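Local atomic coordinates of erythrocyte binding antigen 140 (PDB entry 4GF2), a protein that probably binds a host receptor on the erythrocyte surface through its two Duffy binding-like domains as the malaria parasite invades. Residues 536-547 against 558-567. The protein carries 3 engineered substitutions. Numbering follows the deposited sequence.
Sequences YEKQVDKYTKDK and VKNKEANVYL
Tyr-543 of helix 536-547 reaches over to 558-567 and makes the one hydrogen bond between the two segments. Its OH donates to Lys-561 O at 2.6 Å. The hydroxyl lies in the carbonyl plane, and the C=O...O angle is 147°. CG stands anti to the backbone N, which sends the ring out from the helix toward Ala-563 at the start of helix 563-570. The same carbonyl oxygen sits in plane at the ring edge.

Most of the apolar contacts gather round this ring. Ala-563 CB rests 3.5 Å from Tyr-543 CD1, and Val-540 CG2 meets the same methyl from one helical turn earlier. On the Tyr-566 side, Tyr-543 CE2 lies over one face of that ring, 4.0 Å above its plane. The two rings are oblique, with planes at 40°. Toward the start of the helix segment, Tyr-536 touches Leu-567 CD1 with its ring edge, and its OH lies 3.6 Å from Asn-564 CB.

One salt bridge spans the segments at the C-terminal end of 536-547, Lys-547 NZ to Glu-562 OE2 at 3.3 Å. Both side chains bend to make it, the lysine at chi3 and the glutamate at chi2. Glu-562 is also the N-cap residue, and its O accepts from Val-565 N and Tyr-566 N.

Helix 478-508 packs on the same cluster: Leu-480 touches Tyr-543 and its O takes the Tyr-566 hydroxyl, while Phe-483 meets Leu-567. The arrangement is a helix-loop-helix packing in which the axes of 536-547 and 563-567 lie at 106° to each other. It is consistent with the helical C-terminal part of the second Duffy binding-like domain, where helices 478-508 and 518-548 pack together.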
ATOM      1  N   TYR A 536      20.947  38.499   1.052  1.00 58.10           N
ATOM      2  CA  TYR A 536      22.332  38.054   1.032  1.00 58.71           C
ATOM      3  C   TYR A 536      22.956  38.153   2.417  1.00 60.56           C
ATOM      4  O   TYR A 536      23.580  37.209   2.893  1.00 61.21           O
ATOM      5  CB  TYR A 536      23.127  38.902   0.038  1.00 60.85           C
ATOM      6  CG  TYR A 536      24.619  38.677   0.083  1.00 65.02           C
ATOM      7  CD1 TYR A 536      25.214  37.672  -0.668  1.00 66.88           C
ATOM      8  CD2 TYR A 536      25.436  39.477   0.868  1.00 67.50           C
ATOM      9  CE1 TYR A 536      26.582  37.467  -0.634  1.00 70.23           C
ATOM     10  CE2 TYR A 536      26.804  39.278   0.909  1.00 70.75           C
ATOM     11  CZ  TYR A 536      27.370  38.274   0.155  1.00 72.27           C
ATOM     12  OH  TYR A 536      28.731  38.073   0.195  1.00 75.39           O
ATOM     13  N   GLU A 537      22.775  39.302   3.062  1.00 61.73           N
ATOM     14  CA  GLU A 537      23.363  39.552   4.372  1.00 64.40           C
ATOM     15  C   GLU A 537      22.855  38.565   5.414  1.00 62.57           C
ATOM     16  O   GLU A 537      23.629  38.055   6.224  1.00 62.04           O
ATOM     17  CB  GLU A 537      23.061  40.980   4.823  1.00 68.24           C
ATOM     18  CG  GLU A 537      23.844  42.038   4.064  1.00 74.56           C
ATOM     19  CD  GLU A 537      23.457  43.446   4.466  1.00 81.46           C
ATOM     20  OE1 GLU A 537      22.382  43.615   5.080  1.00 84.12           O
ATOM     21  OE2 GLU A 537      24.229  44.383   4.172  1.00 84.77           O
ATOM     22  N   LYS A 538      21.552  38.305   5.391  1.00 62.30           N
ATOM     23  CA  LYS A 538      20.951  37.353   6.316  1.00 61.98           C
ATOM     24  C   LYS A 538      21.627  35.993   6.201  1.00 58.72           C
ATOM     25  O   LYS A 538      22.114  35.445   7.190  1.00 59.48           O
ATOM     26  CB  LYS A 538      19.452  37.204   6.040  1.00 63.01           C
ATOM     27  CG  LYS A 538      18.598  38.351   6.563  1.00 67.34           C
ATOM     28  CD  LYS A 538      17.115  38.074   6.346  1.00 67.85           C
ATOM     29  CE  LYS A 538      16.235  39.152   6.965  1.00 71.51           C
ATOM     30  NZ  LYS A 538      16.383  40.467   6.281  1.00 73.73           N
ATOM     31  N   GLN A 539      21.658  35.458   4.988  1.00 55.86           N
ATOM     32  CA  GLN A 539      22.173  34.114   4.759  1.00 56.67           C
ATOM     33  C   GLN A 539      23.674  34.015   4.994  1.00 62.64           C
ATOM     34  O   GLN A 539      24.168  32.997   5.478  1.00 65.45           O
ATOM     35  CB  GLN A 539      21.841  33.669   3.340  1.00 53.84           C
ATOM     36  CG  GLN A 539      20.357  33.499   3.100  1.00 51.38           C
ATOM     37  CD  GLN A 539      20.038  33.331   1.637  1.00 51.27           C
ATOM     38  OE1 GLN A 539      19.759  32.228   1.172  1.00 50.64           O
ATOM     39  NE2 GLN A 539      20.088  34.428   0.898  1.00 52.61           N
ATOM     40  N   VAL A 540      24.398  35.070   4.647  1.00 64.59           N
ATOM     41  CA  VAL A 540      25.831  35.116   4.895  1.00 66.74           C
ATOM     42  C   VAL A 540      26.098  35.032   6.392  1.00 67.49           C
ATOM     43  O   VAL A 540      27.027  34.353   6.833  1.00 70.41           O
ATOM     44  CB  VAL A 540      26.452  36.405   4.330  1.00 68.33           C
ATOM     45  CG1 VAL A 540      27.768  36.727   5.029  1.00 72.31           C
ATOM     46  CG2 VAL A 540      26.658  36.274   2.830  1.00 67.15           C
ATOM     47  N   ASP A 541      25.272  35.722   7.171  1.00 65.35           N
ATOM     48  CA  ASP A 541      25.443  35.763   8.615  1.00 66.84           C
ATOM     49  C   ASP A 541      25.271  34.371   9.203  1.00 63.64           C
ATOM     50  O   ASP A 541      26.043  33.952  10.063  1.00 65.22           O
ATOM     51  CB  ASP A 541      24.435  36.728   9.239  1.00 70.01           C
ATOM     52  CG  ASP A 541      24.711  36.995  10.703  1.00 78.94           C
ATOM     53  OD1 ASP A 541      25.893  37.177  11.066  1.00 85.52           O
ATOM     54  OD2 ASP A 541      23.744  37.027  11.493  1.00 79.94           O
ATOM     55  N   LYS A 542      24.256  33.653   8.733  1.00 60.71           N
ATOM     56  CA  LYS A 542      23.990  32.305   9.218  1.00 61.34           C
ATOM     57  C   LYS A 542      25.098  31.355   8.792  1.00 65.09           C
ATOM     58  O   LYS A 542      25.587  30.559   9.593  1.00 69.28           O
ATOM     59  CB  LYS A 542      22.643  31.797   8.697  1.00 57.70           C
ATOM     60  CG  LYS A 542      22.380  30.331   9.015  1.00 55.54           C
ATOM     61  CD  LYS A 542      21.005  29.889   8.547  1.00 51.25           C
ATOM     62  CE  LYS A 542      20.844  28.380   8.650  1.00 49.76           C
ATOM     63  NZ  LYS A 542      20.956  27.885  10.051  1.00 50.45           N
ATOM     64  N   TYR A 543      25.487  31.439   7.526  1.00 64.23           N
ATOM     65  CA  TYR A 543      26.543  30.593   6.995  1.00 66.44           C
ATOM     66  C   TYR A 543      27.806  30.764   7.829  1.00 72.06           C
ATOM     67  O   TYR A 543      28.493  29.794   8.140  1.00 75.25           O
ATOM     68  CB  TYR A 543      26.821  30.949   5.535  1.00 66.83           C
ATOM     69  CG  TYR A 543      27.997  30.213   4.936  1.00 70.81           C
ATOM     70  CD1 TYR A 543      29.295  30.684   5.103  1.00 75.12           C
ATOM     71  CD2 TYR A 543      27.812  29.050   4.201  1.00 70.97           C
ATOM     72  CE1 TYR A 543      30.375  30.016   4.557  1.00 78.21           C
ATOM     73  CE2 TYR A 543      28.884  28.374   3.649  1.00 73.90           C
ATOM     74  CZ  TYR A 543      30.164  28.863   3.830  1.00 77.47           C
ATOM     75  OH  TYR A 543      31.236  28.194   3.285  1.00 81.16           O
ATOM     76  N   THR A 544      28.098  32.007   8.197  1.00 74.39           N
ATOM     77  CA  THR A 544      29.299  32.325   8.959  1.00 80.77           C
ATOM     78  C   THR A 544      29.188  31.857  10.407  1.00 82.46           C
ATOM     79  O   THR A 544      30.076  31.174  10.919  1.00 83.51           O
ATOM     80  CB  THR A 544      29.566  33.838   8.958  1.00 84.60           C
ATOM     81  OG1 THR A 544      29.707  34.300   7.610  1.00 86.43           O
ATOM     82  CG2 THR A 544      30.833  34.159   9.736  1.00 88.39           C
ATOM     83  N   LYS A 545      28.096  32.233  11.064  1.00 83.71           N
ATOM     84  CA  LYS A 545      27.874  31.854  12.454  1.00 87.17           C
ATOM     85  C   LYS A 545      27.808  30.338  12.611  1.00 84.07           C
ATOM     86  O   LYS A 545      28.361  29.786  13.562  1.00 87.55           O
ATOM     87  CB  LYS A 545      26.593  32.500  12.986  1.00 88.41           C
ATOM     88  CG  LYS A 545      26.723  33.995  13.228  1.00 93.45           C
ATOM     89  CD  LYS A 545      25.410  34.613  13.679  1.00 94.87           C
ATOM     90  CE  LYS A 545      25.590  36.077  14.048  1.00100.49           C
ATOM     91  NZ  LYS A 545      24.293  36.767  14.280  1.00100.91           N
ATOM     92  N   ASP A 546      27.133  29.668  11.679  1.00 78.00           N
ATOM     93  CA  ASP A 546      27.033  28.212  11.719  1.00 76.03           C
ATOM     94  C   ASP A 546      28.400  27.579  11.479  1.00 80.46           C
ATOM     95  O   ASP A 546      28.800  26.657  12.191  1.00 83.77           O
ATOM     96  CB  ASP A 546      26.028  27.693  10.684  1.00 70.15           C
ATOM     97  CG  ASP A 546      24.580  27.896  11.110  1.00 66.47           C
ATOM     98  OD1 ASP A 546      24.341  28.289  12.272  1.00 70.01           O
ATOM     99  OD2 ASP A 546      23.676  27.646  10.282  1.00 61.36           O
ATOM    100  N   LYS A 547      29.115  28.076  10.474  1.00 81.49           N
ATOM    101  CA  LYS A 547      30.444  27.562  10.159  1.00 85.30           C
ATOM    102  C   LYS A 547      31.340  27.590  11.393  1.00 90.18           C
ATOM    103  O   LYS A 547      32.045  26.623  11.679  1.00 93.19           O
ATOM    104  CB  LYS A 547      31.086  28.374   9.032  1.00 87.54           C
ATOM    105  CG  LYS A 547      32.460  27.862   8.616  1.00 93.74           C
ATOM    106  CD  LYS A 547      33.093  28.734   7.541  1.00 97.67           C
ATOM    107  CE  LYS A 547      33.464  30.109   8.079  1.00102.20           C
ATOM    108  NZ  LYS A 547      34.125  30.956   7.047  1.00105.05           N
ATOM    109  N   VAL A 558      33.332  23.054   1.691  1.00112.83           N
ATOM    110  CA  VAL A 558      32.575  24.019   2.484  1.00104.95           C
ATOM    111  C   VAL A 558      33.394  24.469   3.689  1.00106.07           C
ATOM    112  O   VAL A 558      33.473  25.661   3.988  1.00103.76           O
ATOM    113  CB  VAL A 558      31.239  23.435   2.989  1.00 97.43           C
ATOM    114  CG1 VAL A 558      30.596  24.374   4.007  1.00 92.76           C
ATOM    115  CG2 VAL A 558      30.291  23.174   1.827  1.00 94.97           C
ATOM    116  N   LYS A 559      33.994  23.505   4.381  1.00109.79           N
ATOM    117  CA  LYS A 559      34.837  23.796   5.533  1.00114.23           C
ATOM    118  C   LYS A 559      35.813  24.927   5.234  1.00117.31           C
ATOM    119  O   LYS A 559      36.625  24.838   4.312  1.00120.12           O
ATOM    120  CB  LYS A 559      35.616  22.549   5.956  1.00118.04           C
ATOM    121  CG  LYS A 559      36.474  22.755   7.197  1.00121.74           C
ATOM    122  CD  LYS A 559      37.524  21.666   7.342  1.00125.50           C
ATOM    123  CE  LYS A 559      38.463  21.958   8.501  1.00129.92           C
ATOM    124  NZ  LYS A 559      39.646  21.054   8.501  1.00135.22           N
ATOM    125  N   ASN A 560      35.721  25.993   6.021  1.00115.94           N
ATOM    126  CA  ASN A 560      36.639  27.120   5.911  1.00116.80           C
ATOM    127  C   ASN A 560      36.681  27.715   4.506  1.00113.90           C
ATOM    128  O   ASN A 560      37.750  27.865   3.915  1.00117.90           O
ATOM    129  CB  ASN A 560      38.043  26.701   6.343  1.00122.13           C
ATOM    130  CG  ASN A 560      38.978  27.881   6.499  1.00125.85           C
ATOM    131  OD1 ASN A 560      38.537  29.017   6.674  1.00123.82           O
ATOM    132  ND2 ASN A 560      40.278  27.619   6.437  1.00132.19           N
ATOM    133  N   LYS A 561      35.509  28.045   3.975  1.00107.41           N
ATOM    134  CA  LYS A 561      35.408  28.788   2.727  1.00106.42           C
ATOM    135  C   LYS A 561      34.467  29.965   2.935  1.00 98.99           C
ATOM    136  O   LYS A 561      33.303  29.782   3.286  1.00 94.07           O
ATOM    137  CB  LYS A 561      34.891  27.898   1.595  1.00108.99           C
ATOM    138  CG  LYS A 561      35.879  26.840   1.139  1.00118.73           C
ATOM    139  CD  LYS A 561      35.395  26.142  -0.121  1.00122.20           C
ATOM    140  CE  LYS A 561      36.424  25.148  -0.635  1.00130.42           C
ATOM    141  NZ  LYS A 561      36.015  24.535  -1.929  1.00131.12           N
ATOM    142  N   GLU A 562      34.981  31.174   2.733  1.00 99.04           N
ATOM    143  CA  GLU A 562      34.180  32.376   2.919  1.00 95.44           C
ATOM    144  C   GLU A 562      32.857  32.239   2.169  1.00 89.87           C
ATOM    145  O   GLU A 562      32.812  31.706   1.060  1.00 90.31           O
ATOM    146  CB  GLU A 562      34.943  33.613   2.441  1.00 98.55           C
ATOM    147  CG  GLU A 562      34.987  34.746   3.455  1.00101.01           C
ATOM    148  CD  GLU A 562      35.727  34.370   4.725  1.00106.27           C
ATOM    149  OE1 GLU A 562      36.915  34.740   4.855  1.00113.69           O
ATOM    150  OE2 GLU A 562      35.120  33.708   5.594  1.00103.90           O
ATOM    151  N   ALA A 563      31.783  32.717   2.788  1.00 84.31           N
ATOM    152  CA  ALA A 563      30.442  32.596   2.225  1.00 74.21           C
ATOM    153  C   ALA A 563      30.412  32.936   0.738  1.00 71.89           C
ATOM    154  O   ALA A 563      29.904  32.157  -0.074  1.00 68.79           O
ATOM    155  CB  ALA A 563      29.473  33.490   2.985  1.00 70.09           C
ATOM    156  N   ASN A 564      30.952  34.098   0.384  1.00 77.40           N
ATOM    157  CA  ASN A 564      30.909  34.558  -1.001  1.00 79.60           C
ATOM    158  C   ASN A 564      31.757  33.684  -1.922  1.00 77.57           C
ATOM    159  O   ASN A 564      31.563  33.680  -3.139  1.00 77.04           O
ATOM    160  CB  ASN A 564      31.330  36.028  -1.104  1.00 91.09           C
ATOM    161  CG  ASN A 564      32.701  36.289  -0.517  1.00103.27           C
ATOM    162  OD1 ASN A 564      33.445  35.360  -0.207  1.00108.40           O
ATOM    163  ND2 ASN A 564      33.044  37.565  -0.362  1.00107.45           N
ATOM    164  N   VAL A 565      32.690  32.938  -1.341  1.00 79.15           N
ATOM    165  CA  VAL A 565      33.490  31.995  -2.113  1.00 80.73           C
ATOM    166  C   VAL A 565      32.676  30.742  -2.388  1.00 79.64           C
ATOM    167  O   VAL A 565      32.645  30.240  -3.512  1.00 80.04           O
ATOM    168  CB  VAL A 565      34.786  31.611  -1.377  1.00 83.66           C
ATOM    169  CG1 VAL A 565      35.437  30.405  -2.039  1.00 85.65           C
ATOM    170  CG2 VAL A 565      35.745  32.795  -1.341  1.00 87.38           C
ATOM    171  N   TYR A 566      32.017  30.241  -1.352  1.00 78.77           N
ATOM    172  CA  TYR A 566      31.134  29.094  -1.490  1.00 76.10           C
ATOM    173  C   TYR A 566      30.143  29.316  -2.628  1.00 72.13           C
ATOM    174  O   TYR A 566      29.854  28.399  -3.398  1.00 69.11           O
ATOM    175  CB  TYR A 566      30.392  28.846  -0.178  1.00 76.32           C
ATOM    176  CG  TYR A 566      29.224  27.896  -0.299  1.00 75.96           C
ATOM    177  CD1 TYR A 566      29.397  26.527  -0.154  1.00 78.75           C
ATOM    178  CD2 TYR A 566      27.946  28.372  -0.553  1.00 73.89           C
ATOM    179  CE1 TYR A 566      28.326  25.657  -0.261  1.00 76.73           C
ATOM    180  CE2 TYR A 566      26.871  27.514  -0.662  1.00 71.82           C
ATOM    181  CZ  TYR A 566      27.066  26.158  -0.515  1.00 71.81           C
ATOM    182  OH  TYR A 566      25.993  25.307  -0.626  1.00 67.09           O
ATOM    183  N   LEU A 567      29.633  30.538  -2.741  1.00 75.31           N
ATOM    184  CA  LEU A 567      28.682  30.864  -3.795  1.00 77.79           C
ATOM    185  C   LEU A 567      29.332  30.783  -5.172  1.00 81.04           C
ATOM    186  O   LEU A 567      28.868  30.042  -6.036  1.00 82.23           O
ATOM    187  CB  LEU A 567      28.092  32.260  -3.586  1.00 80.60           C
ATOM    188  CG  LEU A 567      27.032  32.402  -2.491  1.00 80.96           C
ATOM    189  CD1 LEU A 567      26.524  33.834  -2.441  1.00 81.60           C
ATOM    190  CD2 LEU A 567      25.877  31.437  -2.715  1.00 79.30           C
TER